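PDB 3FKJ: putative phosphosugar isomerases from Salmonella typhimurium LT2, which probably binds phosphosugars or related carbohydrate derivatives and may act as an isomerase. Local coordinates for residues 236-241 with 327-332; 199-204 with 321-326. One frame throughout, in Å; residues are numbered along the deposited sequence.

Contact 1 (236-241 with 327-332)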
ATOM      1  N   GLU A 236       2.768  -2.692 -17.260  1.00 31.85           N
ATOM      2  CA  GLU A 236       4.129  -2.679 -17.796  1.00 33.51           C
ATOM      3  C   GLU A 236       4.312  -3.496 -19.072  1.00 32.20           C
ATOM      4  O   GLU A 236       4.977  -3.041 -20.020  1.00 31.64           O
ATOM      5  CB  GLU A 236       5.135  -3.173 -16.748  1.00 32.05           C
ATOM      6  CG  GLU A 236       6.608  -3.022 -17.156  1.00 31.62           C
ATOM      7  CD  GLU A 236       7.536  -3.619 -16.141  1.00 35.25           C
ATOM      8  OE1 GLU A 236       7.184  -3.569 -14.936  1.00 35.65           O
ATOM      9  OE2 GLU A 236       8.610  -4.160 -16.537  1.00 34.04           O
HETATM   10  N   MSE A 237       3.765  -4.705 -19.075  1.00 31.79           N
HETATM   11  CA  MSE A 237       4.194  -5.733 -20.039  1.00 32.63           C
HETATM   12  C   MSE A 237       3.106  -6.105 -21.018  1.00 31.98           C
HETATM   13  O   MSE A 237       3.325  -6.942 -21.902  1.00 32.92           O
HETATM   14  CB  MSE A 237       4.690  -6.963 -19.304  1.00 29.63           C
HETATM   15  CG  MSE A 237       5.870  -6.684 -18.338  1.00 32.40           C
HETATM   16 SE   MSE A 237       7.021  -8.264 -18.003  0.75 25.18          SE
HETATM   17  CE  MSE A 237       7.612  -7.799 -16.272  1.00 26.73           C
ATOM     18  N   GLN A 238       1.945  -5.467 -20.865  1.00 28.12           N
ATOM     19  CA  GLN A 238       0.822  -5.682 -21.765  1.00 28.26           C
ATOM     20  C   GLN A 238       0.126  -4.435 -22.217  1.00 28.85           C
ATOM     21  O   GLN A 238      -0.708  -4.507 -23.094  1.00 29.32           O
ATOM     22  CB  GLN A 238      -0.220  -6.636 -21.140  1.00 28.36           C
ATOM     23  CG  GLN A 238       0.211  -8.070 -21.009  1.00 29.92           C
ATOM     24  CD  GLN A 238       0.451  -8.730 -22.345  1.00 26.61           C
ATOM     25  OE1 GLN A 238      -0.481  -9.094 -23.029  1.00 28.70           O
ATOM     26  NE2 GLN A 238       1.704  -8.920 -22.692  1.00 32.47           N
ATOM     27  N   TRP A 239       0.448  -3.292 -21.629  1.00 28.72           N
ATOM     28  CA  TRP A 239      -0.282  -2.040 -21.859  1.00 29.37           C
ATOM     29  C   TRP A 239      -1.809  -2.171 -21.687  1.00 30.05           C
ATOM     30  O   TRP A 239      -2.550  -1.659 -22.494  1.00 27.31           O
ATOM     31  CB  TRP A 239       0.059  -1.381 -23.201  1.00 31.26           C
ATOM     32  CG  TRP A 239       1.502  -1.194 -23.460  1.00 27.16           C
ATOM     33  CD1 TRP A 239       2.498  -0.989 -22.525  1.00 27.88           C
ATOM     34  CD2 TRP A 239       2.137  -1.117 -24.750  1.00 31.86           C
ATOM     35  NE1 TRP A 239       3.714  -0.846 -23.162  1.00 29.34           N
ATOM     36  CE2 TRP A 239       3.526  -0.928 -24.523  1.00 32.85           C
ATOM     37  CE3 TRP A 239       1.671  -1.198 -26.079  1.00 30.42           C
ATOM     38  CZ2 TRP A 239       4.452  -0.841 -25.578  1.00 24.34           C
ATOM     39  CZ3 TRP A 239       2.599  -1.123 -27.119  1.00 32.08           C
ATOM     40  CH2 TRP A 239       3.971  -0.934 -26.854  1.00 31.06           C
ATOM     41  N   ILE A 240      -2.244  -2.822 -20.604  1.00 32.19           N
ATOM     42  CA  ILE A 240      -3.675  -2.968 -20.249  1.00 30.40           C
ATOM     43  C   ILE A 240      -3.912  -2.156 -18.976  1.00 31.18           C
ATOM     44  O   ILE A 240      -3.183  -2.301 -17.996  1.00 30.22           O
ATOM     45  CB  ILE A 240      -4.037  -4.467 -19.973  1.00 32.33           C
ATOM     46  CG1 ILE A 240      -3.975  -5.292 -21.260  1.00 34.06           C
ATOM     47  CG2 ILE A 240      -5.418  -4.598 -19.294  1.00 26.62           C
ATOM     48  CD1 ILE A 240      -3.730  -6.820 -21.028  1.00 28.83           C
ATOM     49  N   ASN A 241      -4.927  -1.299 -18.997  1.00 29.68           N
ATOM     50  CA  ASN A 241      -5.205  -0.451 -17.888  1.00 31.64           C
ATOM     51  C   ASN A 241      -5.570  -1.341 -16.711  1.00 31.77           C
ATOM     52  O   ASN A 241      -6.275  -2.349 -16.879  1.00 30.97           O
ATOM     53  CB  ASN A 241      -6.380   0.477 -18.185  1.00 32.99           C
ATOM     54  CG  ASN A 241      -6.121   1.407 -19.332  1.00 33.09           C
ATOM     55  OD1 ASN A 241      -5.350   2.355 -19.209  1.00 31.51           O
ATOM     56  ND2 ASN A 241      -6.815   1.171 -20.451  1.00 26.65           N
ATOM     57  N   ALA A 327       0.411 -17.152 -21.753  1.00 33.73           N
ATOM     58  CA  ALA A 327      -0.780 -17.438 -22.547  1.00 34.23           C
ATOM     59  C   ALA A 327      -1.465 -16.154 -23.060  1.00 33.83           C
ATOM     60  O   ALA A 327      -1.869 -16.079 -24.224  1.00 33.64           O
ATOM     61  CB  ALA A 327      -1.754 -18.282 -21.753  1.00 34.33           C
ATOM     62  N   LEU A 328      -1.584 -15.136 -22.199  1.00 33.67           N
ATOM     63  CA  LEU A 328      -2.244 -13.881 -22.578  1.00 30.90           C
ATOM     64  C   LEU A 328      -1.410 -13.116 -23.589  1.00 31.42           C
ATOM     65  O   LEU A 328      -1.925 -12.695 -24.646  1.00 28.93           O
ATOM     66  CB  LEU A 328      -2.509 -13.020 -21.368  1.00 32.05           C
ATOM     67  CG  LEU A 328      -3.287 -11.744 -21.594  1.00 31.08           C
ATOM     68  CD1 LEU A 328      -4.689 -12.119 -22.070  1.00 30.86           C
ATOM     69  CD2 LEU A 328      -3.306 -10.927 -20.305  1.00 29.91           C
ATOM     70  N   ALA A 329      -0.114 -12.998 -23.293  1.00 32.46           N
ATOM     71  CA  ALA A 329       0.827 -12.301 -24.183  1.00 33.10           C
ATOM     72  C   ALA A 329       0.836 -12.909 -25.590  1.00 33.42           C
ATOM     73  O   ALA A 329       0.883 -12.190 -26.572  1.00 34.09           O
ATOM     74  CB  ALA A 329       2.249 -12.270 -23.573  1.00 29.93           C
ATOM     75  N   THR A 330       0.779 -14.229 -25.688  1.00 34.87           N
ATOM     76  CA  THR A 330       0.751 -14.891 -27.013  1.00 34.23           C
ATOM     77  C   THR A 330      -0.577 -14.592 -27.703  1.00 33.64           C
ATOM     78  O   THR A 330      -0.566 -14.127 -28.838  1.00 31.76           O
ATOM     79  CB  THR A 330       1.011 -16.403 -26.900  1.00 35.35           C
ATOM     80  OG1 THR A 330       2.089 -16.611 -25.978  1.00 35.85           O
ATOM     81  CG2 THR A 330       1.395 -17.021 -28.261  1.00 26.72           C
ATOM     82  N   ALA A 331      -1.706 -14.784 -26.994  1.00 32.81           N
ATOM     83  CA  ALA A 331      -3.046 -14.465 -27.548  1.00 30.87           C
ATOM     84  C   ALA A 331      -3.156 -13.023 -28.013  1.00 31.06           C
ATOM     85  O   ALA A 331      -3.846 -12.755 -28.987  1.00 32.63           O
ATOM     86  CB  ALA A 331      -4.148 -14.747 -26.557  1.00 27.55           C
ATOM     87  N   ARG A 332      -2.469 -12.101 -27.330  1.00 31.43           N
ATOM     88  CA  ARG A 332      -2.541 -10.693 -27.692  1.00 32.25           C
ATOM     89  C   ARG A 332      -1.462 -10.235 -28.656  1.00 31.80           C
ATOM     90  O   ARG A 332      -1.426  -9.077 -28.995  1.00 31.65           O
ATOM     91  CB  ARG A 332      -2.501  -9.815 -26.447  1.00 30.89           C
ATOM     92  CG  ARG A 332      -3.654 -10.078 -25.494  1.00 32.67           C
ATOM     93  CD  ARG A 332      -3.577  -9.192 -24.271  1.00 33.71           C
ATOM     94  NE  ARG A 332      -3.923  -7.793 -24.547  1.00 34.45           N
ATOM     95  CZ  ARG A 332      -3.068  -6.766 -24.583  1.00 33.28           C
ATOM     96  NH1 ARG A 332      -1.766  -6.937 -24.422  1.00 32.88           N
ATOM     97  NH2 ARG A 332      -3.521  -5.548 -24.818  1.00 31.35           N
TER
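Gln238 and Ala329 bring the two backbones nearest each other, their CA atoms 7.0 Å apart, where the end of helix 223-238 lies beside the last turn of helix 313-331. From the latter's end Arg332 reaches back across the gap, and Gln238 receives it with two oxygens. NH1 of Arg332 donates to the backbone O of Gln238 at 3.0 Å, in the carbonyl plane and on a lone pair. The same NH1 donates to Gln238 OE1 at 2.9 Å, but this oxygen is met from above its carbonyl plane, 64° out of it. A bend at chi3 of Arg332 (73°) turns the guanidinium into this grip, and Lys209 O takes its NE. Ile240 closes over one face of the guanidinium: its CD1 sits over the centre, 3.6 Å from Arg332 CZ. That methyl also touches Leu328 CD2, at 4.2 Å.

The setting is the turn between helix 223-238 and strand 241-246, the outermost strand, within this chain, of the four-stranded parallel sheet in the second alpha/beta half of this SIS-family protein. Trp239 is the first residue to leave helical geometry, with positive phi, and just before it the carbonyl of Gln238 accepts from Arg332. A carbonyl pair round NH1 would probably help steady the positive charge beside the buried Gln238 and Ile240.

The amide of Gln238 works at both ends. Its chain folds back at chi2 (-64°), bringing NE2 to the backbone O of Met237 at 2.7 Å; His334 O is another acceptor for this nitrogen. NE2 also packs against Ala329 CB, 3.5 Å away. Beyond the turn the second subunit comes close: Trp239 NE1 bonds to Glu256 OE1 of that neighbouring chain, and Asn241 OD1 to its Tyr215 OH.

Contact 2 (199-204 with 321-326); sequences EDAQRF and LDVYNL
Tyr324 is wedged against helix 198-208 and meets Ala201, Phe204 and Asp200 with different parts of its side chain: a ring face, a ring edge and the hydroxyl. Ala201 lies over the face, its CB 4.1 Å from the ring centroid, a CH-pi contact displaced toward the CD2 side. The small alanine lets the backbones come close, with the CA atoms of Ala201 and Tyr324 only 4.7 Å apart, and its CB also touches Val323 CG1 at 3.7 Å. Phe204 completes the trio in a T-shaped pair, the edge of Tyr324 directed at the face of Phe204, centroids 5.5 Å apart and planes at 84°; Phe204 CD2 and Tyr324 CD2 make the nearest approach, 3.8 Å.

The far end of the tyrosine is polar. With CG beside the backbone N (chi1 -70°), the ring extends across to Asp200, and Tyr324 OH donates to Asp200 OD2 at 2.7 Å, on the anti lone pair of that oxygen. Gln292 NE2 bonds to the same OD2, while OD1 forms a salt bridge with Arg203 NH2. The carboxylate is thus fixed through both oxygens, and Arg203, which also bonds Gln292 OE1 and pairs with Glu207, would probably stabilise its negative charge.

The two helices run in roughly the same direction, at 36° to one another, with segment axes 8.5 Å apart. Together they pack on strand 290-295, outermost within this chain in the four-stranded sheet, where Gln292 and Ile294 meet Tyr324; helix 313-331 also packs on helix 223-238 through Leu321 and Asn325.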
ATOM      1  N   GLU A 199      -4.337 -25.506 -19.103  1.00 41.30           N
ATOM      2  CA  GLU A 199      -5.557 -25.497 -19.899  1.00 41.31           C
ATOM      3  C   GLU A 199      -6.342 -24.239 -19.605  1.00 38.82           C
ATOM      4  O   GLU A 199      -6.733 -23.516 -20.514  1.00 36.15           O
ATOM      5  CB  GLU A 199      -6.404 -26.730 -19.574  1.00 42.83           C
ATOM      6  CG  GLU A 199      -7.496 -27.045 -20.573  1.00 47.57           C
ATOM      7  CD  GLU A 199      -8.026 -28.483 -20.444  1.00 59.06           C
ATOM      8  OE1 GLU A 199      -7.611 -29.216 -19.515  1.00 57.61           O
ATOM      9  OE2 GLU A 199      -8.866 -28.889 -21.283  1.00 66.89           O
ATOM     10  N   ASP A 200      -6.557 -23.976 -18.319  1.00 36.94           N
ATOM     11  CA  ASP A 200      -7.282 -22.771 -17.901  1.00 36.30           C
ATOM     12  C   ASP A 200      -6.639 -21.495 -18.467  1.00 35.09           C
ATOM     13  O   ASP A 200      -7.352 -20.616 -18.940  1.00 35.08           O
ATOM     14  CB  ASP A 200      -7.397 -22.694 -16.374  1.00 33.80           C
ATOM     15  CG  ASP A 200      -8.358 -21.601 -15.912  1.00 34.69           C
ATOM     16  OD1 ASP A 200      -9.522 -21.629 -16.327  1.00 30.62           O
ATOM     17  OD2 ASP A 200      -7.948 -20.706 -15.135  1.00 32.49           O
ATOM     18  N   ALA A 201      -5.306 -21.441 -18.450  1.00 35.86           N
ATOM     19  CA  ALA A 201      -4.533 -20.286 -18.915  1.00 36.13           C
ATOM     20  C   ALA A 201      -4.772 -20.005 -20.384  1.00 36.59           C
ATOM     21  O   ALA A 201      -4.892 -18.847 -20.785  1.00 36.72           O
ATOM     22  CB  ALA A 201      -3.059 -20.516 -18.663  1.00 36.30           C
ATOM     23  N   GLN A 202      -4.836 -21.069 -21.179  1.00 37.24           N
ATOM     24  CA  GLN A 202      -5.166 -20.982 -22.612  1.00 37.06           C
ATOM     25  C   GLN A 202      -6.540 -20.393 -22.872  1.00 35.64           C
ATOM     26  O   GLN A 202      -6.747 -19.616 -23.792  1.00 33.51           O
ATOM     27  CB  GLN A 202      -5.110 -22.375 -23.263  1.00 37.44           C
ATOM     28  CG  GLN A 202      -3.719 -22.897 -23.511  1.00 40.36           C
ATOM     29  CD  GLN A 202      -2.816 -21.817 -24.061  1.00 44.97           C
ATOM     30  OE1 GLN A 202      -3.160 -21.160 -25.039  1.00 51.05           O
ATOM     31  NE2 GLN A 202      -1.679 -21.588 -23.403  1.00 37.80           N
ATOM     32  N   ARG A 203      -7.482 -20.818 -22.056  1.00 36.90           N
ATOM     33  CA  ARG A 203      -8.875 -20.462 -22.199  1.00 38.16           C
ATOM     34  C   ARG A 203      -9.047 -18.974 -21.754  1.00 38.41           C
ATOM     35  O   ARG A 203      -9.763 -18.170 -22.393  1.00 38.77           O
ATOM     36  CB  ARG A 203      -9.646 -21.521 -21.390  1.00 39.37           C
ATOM     37  CG  ARG A 203     -11.130 -21.385 -21.267  1.00 45.18           C
ATOM     38  CD  ARG A 203     -11.532 -21.016 -19.823  1.00 50.04           C
ATOM     39  NE  ARG A 203     -11.769 -19.583 -19.695  1.00 48.04           N
ATOM     40  CZ  ARG A 203     -11.180 -18.743 -18.837  1.00 44.44           C
ATOM     41  NH1 ARG A 203     -11.522 -17.459 -18.901  1.00 46.68           N
ATOM     42  NH2 ARG A 203     -10.289 -19.145 -17.908  1.00 41.32           N
ATOM     43  N   PHE A 204      -8.326 -18.613 -20.692  1.00 36.82           N
ATOM     44  CA  PHE A 204      -8.179 -17.237 -20.228  1.00 34.39           C
ATOM     45  C   PHE A 204      -7.629 -16.284 -21.309  1.00 33.58           C
ATOM     46  O   PHE A 204      -8.251 -15.236 -21.616  1.00 32.97           O
ATOM     47  CB  PHE A 204      -7.269 -17.232 -18.996  1.00 34.12           C
ATOM     48  CG  PHE A 204      -6.819 -15.867 -18.568  1.00 33.01           C
ATOM     49  CD1 PHE A 204      -7.629 -15.067 -17.783  1.00 32.89           C
ATOM     50  CD2 PHE A 204      -5.579 -15.382 -18.942  1.00 31.88           C
ATOM     51  CE1 PHE A 204      -7.223 -13.839 -17.392  1.00 31.72           C
ATOM     52  CE2 PHE A 204      -5.158 -14.126 -18.526  1.00 33.68           C
ATOM     53  CZ  PHE A 204      -5.969 -13.360 -17.756  1.00 31.44           C
ATOM     54  N   LEU A 321       0.934 -17.357 -12.040  1.00 32.65           N
ATOM     55  CA  LEU A 321       0.638 -16.270 -12.975  1.00 31.70           C
ATOM     56  C   LEU A 321       1.543 -16.251 -14.197  1.00 31.50           C
ATOM     57  O   LEU A 321       1.106 -15.818 -15.260  1.00 32.03           O
ATOM     58  CB  LEU A 321       0.664 -14.884 -12.253  1.00 33.41           C
ATOM     59  CG  LEU A 321      -0.576 -14.498 -11.437  1.00 35.37           C
ATOM     60  CD1 LEU A 321      -0.299 -13.307 -10.518  1.00 27.58           C
ATOM     61  CD2 LEU A 321      -1.773 -14.231 -12.357  1.00 34.16           C
ATOM     62  N   ASP A 322       2.786 -16.721 -14.070  1.00 32.33           N
ATOM     63  CA  ASP A 322       3.708 -16.816 -15.226  1.00 31.59           C
ATOM     64  C   ASP A 322       3.044 -17.534 -16.375  1.00 30.93           C
ATOM     65  O   ASP A 322       3.254 -17.174 -17.539  1.00 29.82           O
ATOM     66  CB  ASP A 322       5.013 -17.542 -14.874  1.00 31.82           C
ATOM     67  CG  ASP A 322       6.038 -16.645 -14.164  1.00 31.63           C
ATOM     68  OD1 ASP A 322       5.920 -15.410 -14.225  1.00 40.73           O
ATOM     69  OD2 ASP A 322       6.987 -17.178 -13.553  1.00 39.55           O
ATOM     70  N   VAL A 323       2.215 -18.522 -16.039  1.00 31.30           N
ATOM     71  CA  VAL A 323       1.556 -19.360 -17.051  1.00 31.18           C
ATOM     72  C   VAL A 323       0.463 -18.550 -17.735  1.00 30.46           C
ATOM     73  O   VAL A 323       0.419 -18.484 -18.952  1.00 28.87           O
ATOM     74  CB  VAL A 323       0.994 -20.711 -16.452  1.00 33.39           C
ATOM     75  CG1 VAL A 323       0.341 -21.588 -17.555  1.00 27.57           C
ATOM     76  CG2 VAL A 323       2.103 -21.466 -15.685  1.00 24.99           C
ATOM     77  N   TYR A 324      -0.390 -17.893 -16.947  1.00 30.15           N
ATOM     78  CA  TYR A 324      -1.445 -17.077 -17.517  1.00 30.03           C
ATOM     79  C   TYR A 324      -0.866 -15.920 -18.323  1.00 28.92           C
ATOM     80  O   TYR A 324      -1.378 -15.615 -19.381  1.00 28.71           O
ATOM     81  CB  TYR A 324      -2.361 -16.535 -16.433  1.00 32.04           C
ATOM     82  CG  TYR A 324      -3.206 -17.585 -15.781  1.00 32.07           C
ATOM     83  CD1 TYR A 324      -2.717 -18.324 -14.717  1.00 30.46           C
ATOM     84  CD2 TYR A 324      -4.498 -17.838 -16.226  1.00 29.03           C
ATOM     85  CE1 TYR A 324      -3.483 -19.303 -14.112  1.00 30.50           C
ATOM     86  CE2 TYR A 324      -5.272 -18.801 -15.620  1.00 29.33           C
ATOM     87  CZ  TYR A 324      -4.763 -19.538 -14.558  1.00 28.96           C
ATOM     88  OH  TYR A 324      -5.529 -20.517 -13.931  1.00 33.53           O
ATOM     89  N   ASN A 325       0.195 -15.292 -17.806  1.00 29.05           N
ATOM     90  CA  ASN A 325       0.860 -14.166 -18.475  1.00 30.51           C
ATOM     91  C   ASN A 325       1.443 -14.470 -19.844  1.00 31.08           C
ATOM     92  O   ASN A 325       1.346 -13.630 -20.752  1.00 30.58           O
ATOM     93  CB  ASN A 325       1.948 -13.548 -17.608  1.00 31.25           C
ATOM     94  CG  ASN A 325       1.425 -13.030 -16.303  1.00 32.11           C
ATOM     95  OD1 ASN A 325       0.225 -12.864 -16.135  1.00 33.92           O
ATOM     96  ND2 ASN A 325       2.321 -12.782 -15.360  1.00 26.32           N
ATOM     97  N   LEU A 326       2.064 -15.641 -19.991  1.00 32.23           N
ATOM     98  CA  LEU A 326       2.557 -16.082 -21.298  1.00 33.05           C
ATOM     99  C   LEU A 326       1.382 -16.390 -22.237  1.00 33.44           C
ATOM    100  O   LEU A 326       1.360 -15.962 -23.393  1.00 35.45           O
ATOM    101  CB  LEU A 326       3.457 -17.318 -21.151  1.00 33.12           C
ATOM    102  CG  LEU A 326       4.398 -17.687 -22.300  1.00 34.00           C
ATOM    103  CD1 LEU A 326       5.394 -16.562 -22.540  1.00 35.14           C
ATOM    104  CD2 LEU A 326       5.103 -18.983 -21.993  1.00 30.01           C
TER

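Overall arrangement
Helix 313-331 carries one half of both contacts: residues 321-326 pair with helix 198-208 in contact 2, and the residues that follow directly, 327-332, meet the end of helix 223-238 in contact 1. The centres lie about 11 Å apart, and the two join directly, Ala327 CB packing on Ala201 O at 3.3 Å and Leu328 CB on Phe204 CE2 at 4.0 Å. Their segments alternate along the chain, so this late helix ties together two earlier ones that flank strand 213-218 in sequence. Their centres lie about 20 Å and 19 Å from the centre of the chain, on the same side of it; contact 1 borders the second subunit, whereas contact 2 lies within one chain.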